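Local structure of rRNA adenine N-6-methyltransferase (6NVM) at residues A66-R69 and P70-V74; G82-T85 and R86-D90; R255-P258 and R259-E263; A264-H268 and A269-G273. The protein dimethylates a single adenine of 23S ribosomal RNA with S-adenosyl-L-methionine as methyl donor, which lowers ribosomal affinity for macrolide, lincosamide and streptogramin B antibiotics. All blocks are in the same frame, centred on the assembly; numbering follows the deposited sequence.

Interaction 1 (A66-R69 and P70-V74)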
loop_
_atom_site.group_PDB
_atom_site.type_symbol
_atom_site.label_atom_id
_atom_site.label_comp_id
_atom_site.label_asym_id
_atom_site.label_seq_id
_atom_site.Cartn_x
_atom_site.Cartn_y
_atom_site.Cartn_z
ATOM N N ALA A 66 -10.675 5.690 3.664
ATOM C CA ALA A 66 -9.533 5.956 4.524
ATOM C C ALA A 66 -9.779 5.586 5.981
ATOM O O ALA A 66 -8.833 5.620 6.772
ATOM C CB ALA A 66 -9.145 7.427 4.410
ATOM N N GLU A 67 -11.014 5.251 6.351
ATOM C CA GLU A 67 -11.348 4.824 7.707
ATOM C C GLU A 67 -10.896 5.865 8.729
ATOM O O GLU A 67 -10.125 5.591 9.652
ATOM C CB GLU A 67 -10.743 3.448 7.995
ATOM C CG GLU A 67 -11.309 2.382 7.062
ATOM C CD GLU A 67 -10.808 0.983 7.351
ATOM O OE1 GLU A 67 -9.624 0.827 7.725
ATOM O OE2 GLU A 67 -11.616 0.036 7.190
ATOM N N LEU A 68 -11.412 7.076 8.550
ATOM C CA LEU A 68 -11.032 8.219 9.362
ATOM C C LEU A 68 -11.945 8.346 10.577
ATOM O O LEU A 68 -13.041 7.788 10.627
ATOM C CB LEU A 68 -11.085 9.497 8.528
ATOM C CG LEU A 68 -10.261 9.463 7.239
ATOM C CD1 LEU A 68 -10.486 10.751 6.458
ATOM C CD2 LEU A 68 -8.785 9.258 7.554
ATOM N N ARG A 69 -11.466 9.085 11.571
ATOM C CA ARG A 69 -12.228 9.328 12.786
ATOM C C ARG A 69 -11.764 10.644 13.386
ATOM O O ARG A 69 -10.681 11.137 13.048
ATOM C CB ARG A 69 -12.064 8.185 13.800
ATOM C CG ARG A 69 -10.634 7.921 14.212
ATOM C CD ARG A 69 -10.559 6.841 15.277
ATOM N NE ARG A 69 -9.192 6.640 15.758
ATOM C CZ ARG A 69 -8.300 5.833 15.190
ATOM N NH1 ARG A 69 -8.616 5.134 14.109
ATOM N NH2 ARG A 69 -7.086 5.720 15.712
ATOM N N PRO A 70 -12.552 11.231 14.289
ATOM C CA PRO A 70 -12.275 12.614 14.721
ATOM C C PRO A 70 -10.959 12.806 15.457
ATOM O O PRO A 70 -10.463 13.937 15.498
ATOM C CB PRO A 70 -13.465 12.942 15.635
ATOM C CG PRO A 70 -14.526 11.990 15.256
ATOM C CD PRO A 70 -13.829 10.735 14.824
ATOM N N ASP A 71 -10.374 11.769 16.053
ATOM C CA ASP A 71 -9.114 11.947 16.764
ATOM C C ASP A 71 -7.903 11.518 15.940
ATOM O O ASP A 71 -6.783 11.517 16.465
ATOM C CB ASP A 71 -9.146 11.204 18.109
ATOM C CG ASP A 71 -9.012 9.685 17.972
ATOM O OD1 ASP A 71 -9.019 9.154 16.843
ATOM O OD2 ASP A 71 -8.894 9.016 19.023
ATOM N N LEU A 72 -8.090 11.189 14.658
ATOM C CA LEU A 72 -7.006 10.681 13.818
ATOM C C LEU A 72 -6.548 11.736 12.819
ATOM O O LEU A 72 -7.357 12.172 11.987
ATOM C CB LEU A 72 -7.466 9.427 13.079
ATOM C CG LEU A 72 -6.410 8.682 12.264
ATOM C CD1 LEU A 72 -5.410 8.020 13.185
ATOM C CD2 LEU A 72 -7.074 7.662 11.357
ATOM N N PRO A 73 -5.279 12.145 12.816
ATOM C CA PRO A 73 -4.810 13.086 11.795
ATOM C C PRO A 73 -4.492 12.387 10.478
ATOM O O PRO A 73 -4.209 11.190 10.426
ATOM C CB PRO A 73 -3.548 13.679 12.429
ATOM C CG PRO A 73 -3.005 12.557 13.258
ATOM C CD PRO A 73 -4.215 11.814 13.783
ATOM N N VAL A 74 -4.550 13.168 9.400
ATOM C CA VAL A 74 -4.321 12.681 8.046
ATOM C C VAL A 74 -3.189 13.478 7.419
ATOM O O VAL A 74 -3.119 14.702 7.577
ATOM C CB VAL A 74 -5.598 12.800 7.183
ATOM C CG1 VAL A 74 -5.320 12.384 5.731
ATOM C CG2 VAL A 74 -6.719 11.969 7.777
#
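L68 and V74 form the tight end of this turn, where CD2 of L68 presses on CG2 of V74 at 3.4 Å, closer than usual for two methyl carbons. The two side chains cross at about a right angle. L68 places CG opposite its own carbonyl carbon, which turns both methyls toward CG2 of V74, and A136 of the neighbouring strand 135-140 also packs on this leucine. Between L68 and V74 in the sequence, the chain reverses through a type I beta turn from R69 to L72, closed by the bond from L72 N to R69 O at 3.1 Å. That N-H reaches the oxygen from above the carbonyl plane.

The other side of the turn is looser and polar, with P70 and D71 exposed. R69 has CG wedged between its backbone N and carbonyl carbon (chi1 58°), and from there the extended chain runs back over L72. CB of L72 lies over the centre of one guanidinium face, and CD1 stands 3.8 Å from R69 NH2. At the guanidinium edge, D71 OD1 makes a salt bridge to R69 NE of 2.7 Å, although as a hydrogen bond it is weak, bent to 126° at the hydrogen. The carboxylate and guanidinium planes lie 66° apart, so the two groups do not pair flat. The guanidinium has a second carboxylate partner: NH2 forms a salt bridge with E160 of strand 159-167. With D71 and E160 both beside it, the guanidinium charge is probably well balanced, while one guanidinium face rests on the buried L72 just before strand 73-77.

Interaction 2 (G82-T85 and R86-D90); sequences GLLT and RELAD
L84 and L88 meet through different first torsions: L84 sends CG opposite its backbone N (chi1 172°), whereas L88 sends CG opposite its carbonyl carbon (chi1 -57°). One side chain thus leans forward along the helix and the other back, and CD1 of L84 comes to rest 3.9 Å from CG of L88. The same branch carbon of L88 also sits 3.2 Å from L84 O, the oxygen that accepts the bond from L88 N at 2.9 Å.

A second i to i+4 pair lies next to this one. L83 directs CD1 toward the carboxylate of E87, 3.9 Å from OE2, an apolar-to-polar approach and not a bond. R86 turns its extended chain back over the first turn, with CG 3.3 Å from G82 O. G82 is the N-cap, and its oxygen accepts the bond from R86 N at 3.1 Å; its backbone angles, with phi 89°, suit a residue without a side chain. On the sheet side, the T85 hydroxyl is hydrogen-bonded to E76 OE1, and L88 and A89 pack on V95 of strand 94-98.

The i to i+4 ladder includes A89 N, which donates to T85 O at 2.9 Å. Helix 83-89 is the crossover of the beta-alpha-beta unit made with strands 73-77 and 94-98, as expected of the Rossmann-like fold of class I methyltransferases, and the side chain of L84 is about 6 Å from those of L53 and A140, both predicted to bind S-adenosyl-L-methionine.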
loop_
_atom_site.group_PDB
_atom_site.type_symbol
_atom_site.label_atom_id
_atom_site.label_comp_id
_atom_site.label_asym_id
_atom_site.label_seq_id
_atom_site.Cartn_x
_atom_site.Cartn_y
_atom_site.Cartn_z
ATOM N N GLY A 82 -8.058 20.187 -4.139
ATOM C CA GLY A 82 -8.406 20.277 -2.740
ATOM C C GLY A 82 -9.827 19.892 -2.375
ATOM O O GLY A 82 -10.200 20.040 -1.207
ATOM N N LEU A 83 -10.636 19.405 -3.318
ATOM C CA LEU A 83 -11.967 18.933 -2.948
ATOM C C LEU A 83 -11.871 17.712 -2.042
ATOM O O LEU A 83 -12.555 17.630 -1.014
ATOM C CB LEU A 83 -12.794 18.616 -4.193
ATOM C CG LEU A 83 -14.167 17.987 -3.925
ATOM C CD1 LEU A 83 -15.032 18.842 -2.992
ATOM C CD2 LEU A 83 -14.894 17.733 -5.236
ATOM N N LEU A 84 -11.011 16.755 -2.395
ATOM C CA LEU A 84 -10.783 15.625 -1.504
ATOM C C LEU A 84 -10.317 16.102 -0.135
ATOM O O LEU A 84 -10.739 15.565 0.896
ATOM C CB LEU A 84 -9.763 14.667 -2.121
ATOM C CG LEU A 84 -9.276 13.522 -1.230
ATOM C CD1 LEU A 84 -10.442 12.685 -0.742
ATOM C CD2 LEU A 84 -8.259 12.664 -1.980
ATOM N N THR A 85 -9.440 17.107 -0.104
ATOM C CA THR A 85 -8.943 17.612 1.173
ATOM C C THR A 85 -10.093 18.057 2.073
ATOM O O THR A 85 -10.075 17.814 3.286
ATOM C CB THR A 85 -7.979 18.776 0.934
ATOM O OG1 THR A 85 -7.098 18.460 -0.152
ATOM C CG2 THR A 85 -7.168 19.055 2.188
ATOM N N ARG A 86 -11.096 18.716 1.495
ATOM C CA ARG A 86 -12.259 19.149 2.273
ATOM C C ARG A 86 -12.998 17.958 2.870
ATOM O O ARG A 86 -13.420 17.989 4.035
ATOM C CB ARG A 86 -13.210 19.952 1.388
ATOM C CG ARG A 86 -12.622 21.220 0.774
ATOM C CD ARG A 86 -13.563 21.791 -0.290
ATOM N NE ARG A 86 -12.909 22.782 -1.147
ATOM C CZ ARG A 86 -12.999 24.099 -1.003
ATOM N NH1 ARG A 86 -13.735 24.633 -0.034
ATOM N NH2 ARG A 86 -12.360 24.895 -1.852
ATOM N N GLU A 87 -13.169 16.896 2.083
ATOM C CA GLU A 87 -13.917 15.745 2.568
ATOM C C GLU A 87 -13.135 14.960 3.612
ATOM O O GLU A 87 -13.734 14.401 4.538
ATOM C CB GLU A 87 -14.329 14.877 1.382
ATOM C CG GLU A 87 -15.210 15.686 0.429
ATOM C CD GLU A 87 -15.972 14.854 -0.571
ATOM O OE1 GLU A 87 -16.115 13.630 -0.355
ATOM O OE2 GLU A 87 -16.434 15.444 -1.578
ATOM N N LEU A 88 -11.804 14.932 3.506
ATOM C CA LEU A 88 -10.992 14.351 4.565
ATOM C C LEU A 88 -11.092 15.165 5.848
ATOM O O LEU A 88 -11.189 14.599 6.944
ATOM C CB LEU A 88 -9.534 14.265 4.125
ATOM C CG LEU A 88 -9.239 13.481 2.854
ATOM C CD1 LEU A 88 -7.778 13.661 2.468
ATOM C CD2 LEU A 88 -9.582 12.018 3.046
ATOM N N ALA A 89 -11.049 16.495 5.729
ATOM C CA ALA A 89 -11.097 17.363 6.900
ATOM C C ALA A 89 -12.439 17.304 7.620
ATOM O O ALA A 89 -12.494 17.582 8.822
ATOM C CB ALA A 89 -10.792 18.804 6.499
ATOM N N ASP A 90 -13.514 16.932 6.918
ATOM C CA ASP A 90 -14.812 16.742 7.554
ATOM C C ASP A 90 -14.838 15.551 8.503
ATOM O O ASP A 90 -15.700 15.495 9.389
ATOM C CB ASP A 90 -15.898 16.525 6.499
ATOM C CG ASP A 90 -16.323 17.805 5.809
ATOM O OD1 ASP A 90 -16.018 18.897 6.326
ATOM O OD2 ASP A 90 -16.985 17.704 4.752
#

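Interaction 3 (R255-P258 and R259-E263); sequences RKYP and RRRVE
Y257 and P258 approach helix 259-269 in extended backbone conformation, with psi near 150° at both, and the chain turns helical at R259. P258 occupies the N-cap position. Its carbonyl oxygen accepts the first i to i+4 bond of the helix, from V262 N at 2.9 Å with an N-H...O angle of 155°. CG2 of V262 lies 3.2 Å from that oxygen as well.

The same methyl touches CB of Y257 at 3.6 Å, an apolar contact. V262 also packs on Q250, L253 and L254 of helix 249-254, holding together the two helices that the 255-258 loop connects, in the C-terminal helical part of the protein, away from the predicted cofactor site.

Toward helix 282-292, R261 directs CG opposite its backbone N (chi1 -168°) and then bends at chi3, which swings the guanidinium back over the proline. CD of P258 sits over the centre of one of its faces, 4.1 Å from CZ. NH1 of R261 meets the Y257 ring at its edge and in its plane, 3.9 Å from CD2, an approach unlike a cation-pi stack. That nitrogen is hydrogen-bonded to the carbonyl oxygen of L292, in helix 282-292.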
loop_
_atom_site.group_PDB
_atom_site.type_symbol
_atom_site.label_atom_id
_atom_site.label_comp_id
_atom_site.label_asym_id
_atom_site.label_seq_id
_atom_site.Cartn_x
_atom_site.Cartn_y
_atom_site.Cartn_z
ATOM N N ARG A 255 17.648 -25.591 -1.097
ATOM C CA ARG A 255 18.929 -24.968 -0.778
ATOM C C ARG A 255 19.056 -24.643 0.704
ATOM O O ARG A 255 20.175 -24.442 1.186
ATOM C CB ARG A 255 19.121 -23.680 -1.583
ATOM C CG ARG A 255 18.758 -23.762 -3.060
ATOM C CD ARG A 255 19.550 -24.824 -3.793
ATOM N NE ARG A 255 19.813 -24.432 -5.176
ATOM C CZ ARG A 255 20.148 -25.273 -6.151
ATOM N NH1 ARG A 255 20.255 -26.573 -5.910
ATOM N NH2 ARG A 255 20.369 -24.811 -7.374
ATOM N N LYS A 256 17.939 -24.579 1.431
ATOM C CA LYS A 256 17.943 -24.206 2.840
ATOM C C LYS A 256 17.264 -25.217 3.752
ATOM O O LYS A 256 17.591 -25.249 4.946
ATOM C CB LYS A 256 17.260 -22.841 3.031
ATOM C CG LYS A 256 17.230 -22.335 4.472
ATOM C CD LYS A 256 16.336 -21.114 4.623
ATOM C CE LYS A 256 17.001 -19.833 4.139
ATOM N NZ LYS A 256 17.890 -19.240 5.174
ATOM N N TYR A 257 16.341 -26.036 3.251
ATOM C CA TYR A 257 15.574 -26.921 4.111
ATOM C C TYR A 257 15.706 -28.373 3.660
ATOM O O TYR A 257 15.943 -28.636 2.479
ATOM C CB TYR A 257 14.092 -26.532 4.113
ATOM C CG TYR A 257 13.805 -25.183 4.723
ATOM C CD1 TYR A 257 13.666 -24.055 3.928
ATOM C CD2 TYR A 257 13.663 -25.038 6.095
ATOM C CE1 TYR A 257 13.392 -22.816 4.485
ATOM C CE2 TYR A 257 13.393 -23.812 6.659
ATOM C CZ TYR A 257 13.259 -22.702 5.852
ATOM O OH TYR A 257 12.985 -21.479 6.419
ATOM N N PRO A 258 15.532 -29.334 4.569
ATOM C CA PRO A 258 15.619 -30.745 4.173
ATOM C C PRO A 258 14.464 -31.155 3.271
ATOM O O PRO A 258 13.352 -30.629 3.365
ATOM C CB PRO A 258 15.568 -31.498 5.509
ATOM C CG PRO A 258 15.823 -30.472 6.560
ATOM C CD PRO A 258 15.307 -29.188 6.015
ATOM N N ARG A 259 14.740 -32.134 2.406
ATOM C CA ARG A 259 13.755 -32.563 1.418
ATOM C C ARG A 259 12.445 -32.984 2.078
ATOM O O ARG A 259 11.362 -32.573 1.647
ATOM C CB ARG A 259 14.322 -33.710 0.583
ATOM C CG ARG A 259 13.388 -34.184 -0.522
ATOM C CD ARG A 259 14.005 -35.308 -1.340
ATOM N NE ARG A 259 14.318 -36.473 -0.516
ATOM C CZ ARG A 259 13.434 -37.397 -0.148
ATOM N NH1 ARG A 259 12.164 -37.302 -0.524
ATOM N NH2 ARG A 259 13.821 -38.419 0.603
ATOM N N ARG A 260 12.524 -33.821 3.116
ATOM C CA ARG A 260 11.312 -34.315 3.763
ATOM C C ARG A 260 10.446 -33.163 4.257
ATOM O O ARG A 260 9.217 -33.194 4.118
ATOM C CB ARG A 260 11.671 -35.241 4.927
ATOM C CG ARG A 260 12.381 -36.529 4.528
ATOM C CD ARG A 260 11.451 -37.483 3.797
ATOM N NE ARG A 260 12.142 -38.699 3.366
ATOM C CZ ARG A 260 12.116 -39.865 4.008
ATOM N NH1 ARG A 260 11.424 -40.010 5.131
ATOM N NH2 ARG A 260 12.787 -40.899 3.516
ATOM N N ARG A 261 11.070 -32.140 4.839
ATOM C CA ARG A 261 10.308 -31.018 5.374
ATOM C C ARG A 261 9.766 -30.133 4.262
ATOM O O ARG A 261 8.679 -29.562 4.404
ATOM C CB ARG A 261 11.176 -30.198 6.327
ATOM C CG ARG A 261 10.389 -29.197 7.154
ATOM C CD ARG A 261 11.307 -28.272 7.928
ATOM N NE ARG A 261 12.222 -29.003 8.798
ATOM C CZ ARG A 261 13.212 -28.439 9.482
ATOM N NH1 ARG A 261 13.421 -27.131 9.399
ATOM N NH2 ARG A 261 13.995 -29.183 10.250
ATOM N N VAL A 262 10.508 -29.999 3.160
ATOM C CA VAL A 262 10.045 -29.196 2.031
ATOM C C VAL A 262 8.787 -29.807 1.428
ATOM O O VAL A 262 7.803 -29.110 1.155
ATOM C CB VAL A 262 11.165 -29.060 0.981
ATOM C CG1 VAL A 262 10.624 -28.486 -0.331
ATOM C CG2 VAL A 262 12.284 -28.183 1.518
ATOM N N GLU A 263 8.808 -31.121 1.193
ATOM C CA GLU A 263 7.633 -31.791 0.645
ATOM C C GLU A 263 6.438 -31.636 1.575
ATOM O O GLU A 263 5.326 -31.333 1.125
ATOM C CB GLU A 263 7.934 -33.274 0.394
ATOM C CG GLU A 263 6.729 -34.062 -0.133
ATOM C CD GLU A 263 7.061 -35.490 -0.539
ATOM O OE1 GLU A 263 8.258 -35.851 -0.542
ATOM O OE2 GLU A 263 6.120 -36.251 -0.860
#

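Interaction 4 (A264-H268 and A269-G273)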
loop_
_atom_site.group_PDB
_atom_site.type_symbol
_atom_site.label_atom_id
_atom_site.label_comp_id
_atom_site.label_asym_id
_atom_site.label_seq_id
_atom_site.Cartn_x
_atom_site.Cartn_y
_atom_site.Cartn_z
ATOM N N ALA A 264 6.651 -31.823 2.879
ATOM C CA ALA A 264 5.556 -31.683 3.835
ATOM C C ALA A 264 5.010 -30.258 3.847
ATOM O O ALA A 264 3.799 -30.050 4.003
ATOM C CB ALA A 264 6.027 -32.083 5.234
ATOM N N ALA A 265 5.893 -29.265 3.699
ATOM C CA ALA A 265 5.468 -27.868 3.759
ATOM C C ALA A 265 4.681 -27.475 2.518
ATOM O O ALA A 265 3.649 -26.802 2.612
ATOM C CB ALA A 265 6.685 -26.960 3.925
ATOM N N LEU A 266 5.168 -27.861 1.340
ATOM C CA LEU A 266 4.420 -27.616 0.111
ATOM C C LEU A 266 3.017 -28.200 0.203
ATOM O O LEU A 266 2.026 -27.520 -0.093
ATOM C CB LEU A 266 5.177 -28.201 -1.083
ATOM C CG LEU A 266 6.478 -27.486 -1.442
ATOM C CD1 LEU A 266 7.287 -28.320 -2.430
ATOM C CD2 LEU A 266 6.202 -26.104 -2.019
ATOM N N ASP A 267 2.910 -29.459 0.635
ATOM C CA ASP A 267 1.601 -30.091 0.739
ATOM C C ASP A 267 0.721 -29.368 1.758
ATOM O O ASP A 267 -0.472 -29.158 1.521
ATOM C CB ASP A 267 1.756 -31.567 1.109
ATOM C CG ASP A 267 2.219 -32.433 -0.065
ATOM O OD1 ASP A 267 2.383 -31.908 -1.191
ATOM O OD2 ASP A 267 2.413 -33.652 0.140
ATOM N N HIS A 268 1.294 -28.986 2.902
ATOM C CA HIS A 268 0.536 -28.249 3.910
ATOM C C HIS A 268 -0.015 -26.947 3.341
ATOM O O HIS A 268 -1.164 -26.572 3.615
ATOM C CB HIS A 268 1.429 -27.982 5.129
ATOM C CG HIS A 268 0.755 -27.204 6.216
ATOM N ND1 HIS A 268 -0.390 -27.645 6.843
ATOM C CD2 HIS A 268 1.065 -26.014 6.786
ATOM C CE1 HIS A 268 -0.759 -26.757 7.752
ATOM N NE2 HIS A 268 0.107 -25.759 7.737
ATOM N N ALA A 269 0.789 -26.245 2.542
ATOM C CA ALA A 269 0.374 -24.984 1.950
ATOM C C ALA A 269 -0.524 -25.164 0.736
ATOM O O ALA A 269 -1.118 -24.181 0.278
ATOM C CB ALA A 269 1.603 -24.166 1.552
ATOM N N GLY A 270 -0.651 -26.379 0.212
ATOM C CA GLY A 270 -1.400 -26.573 -1.011
ATOM C C GLY A 270 -0.701 -26.025 -2.235
ATOM O O GLY A 270 -1.368 -25.577 -3.174
ATOM N N VAL A 271 0.631 -26.056 -2.250
ATOM C CA VAL A 271 1.443 -25.485 -3.318
ATOM C C VAL A 271 2.180 -26.611 -4.028
ATOM O O VAL A 271 2.714 -27.519 -3.384
ATOM C CB VAL A 271 2.433 -24.448 -2.750
ATOM C CG1 VAL A 271 3.396 -23.962 -3.812
ATOM C CG2 VAL A 271 1.659 -23.269 -2.133
ATOM N N GLY A 272 2.196 -26.558 -5.357
ATOM C CA GLY A 272 2.959 -27.521 -6.126
ATOM C C GLY A 272 4.444 -27.199 -6.133
ATOM O O GLY A 272 4.857 -26.043 -6.085
ATOM N N GLY A 273 5.257 -28.254 -6.213
ATOM C CA GLY A 273 6.699 -28.085 -6.248
ATOM C C GLY A 273 7.193 -27.286 -7.435
ATOM O O GLY A 273 8.289 -26.718 -7.376
HETATM O O HOH W 1 1.517 -30.106 -2.937
#
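L266 and V271 face each other across the end of helix 259-269, which closes in a Schellman motif with G270 at positive phi (71°). The bond that spans the turn runs from V271 N to L266 O, 3.0 Å long and almost straight at 174°. Inside it, G270 N donates to D267 O at 3.1 Å, from well above the carbonyl plane. Just before it, A269 N makes the ordinary i to i+4 bond to A265 O.

The last carbonyl groups find partners beyond the turn: R287 of helix 282-292 gives NE to H268 O and NH2 to A269 O, so one guanidinium covers two oxygens at the helix end, where its charge would probably suit the negative end of the dipole. E290 of that helix takes the hydrogen bond of H268 NE2.

The side chains of L266 and V271 cross at about a right angle, with CD2 of the leucine 4.0 Å from CG1 of the valine. CD1, the other branch of L266, rests 3.9 Å from CA of G273, where the loop folds back. A water also links the two segments, donating to D267 OD1 at 2.7 Å and to V271 O at 2.9 Å.

Following the chain, interaction 1 closes the turn that leads from helix 56-65 into strand 73-77, and interaction 2 then builds the helix 83-89 that follows that strand. They touch directly: L68 CD1 meets L88 CD2 at 3.8 Å, joining the turn to the crossover helix beside the central sheet. On the opposite side of the chain's centre, interaction 3 starts helix 259-269 and interaction 4 ends it; their segments adjoin in sequence, and both ends face helix 282-292. All four are local and in series, none nested or crossing. The two pairs are far apart, with centres of interactions 2 and 3 about 53 Å from each other.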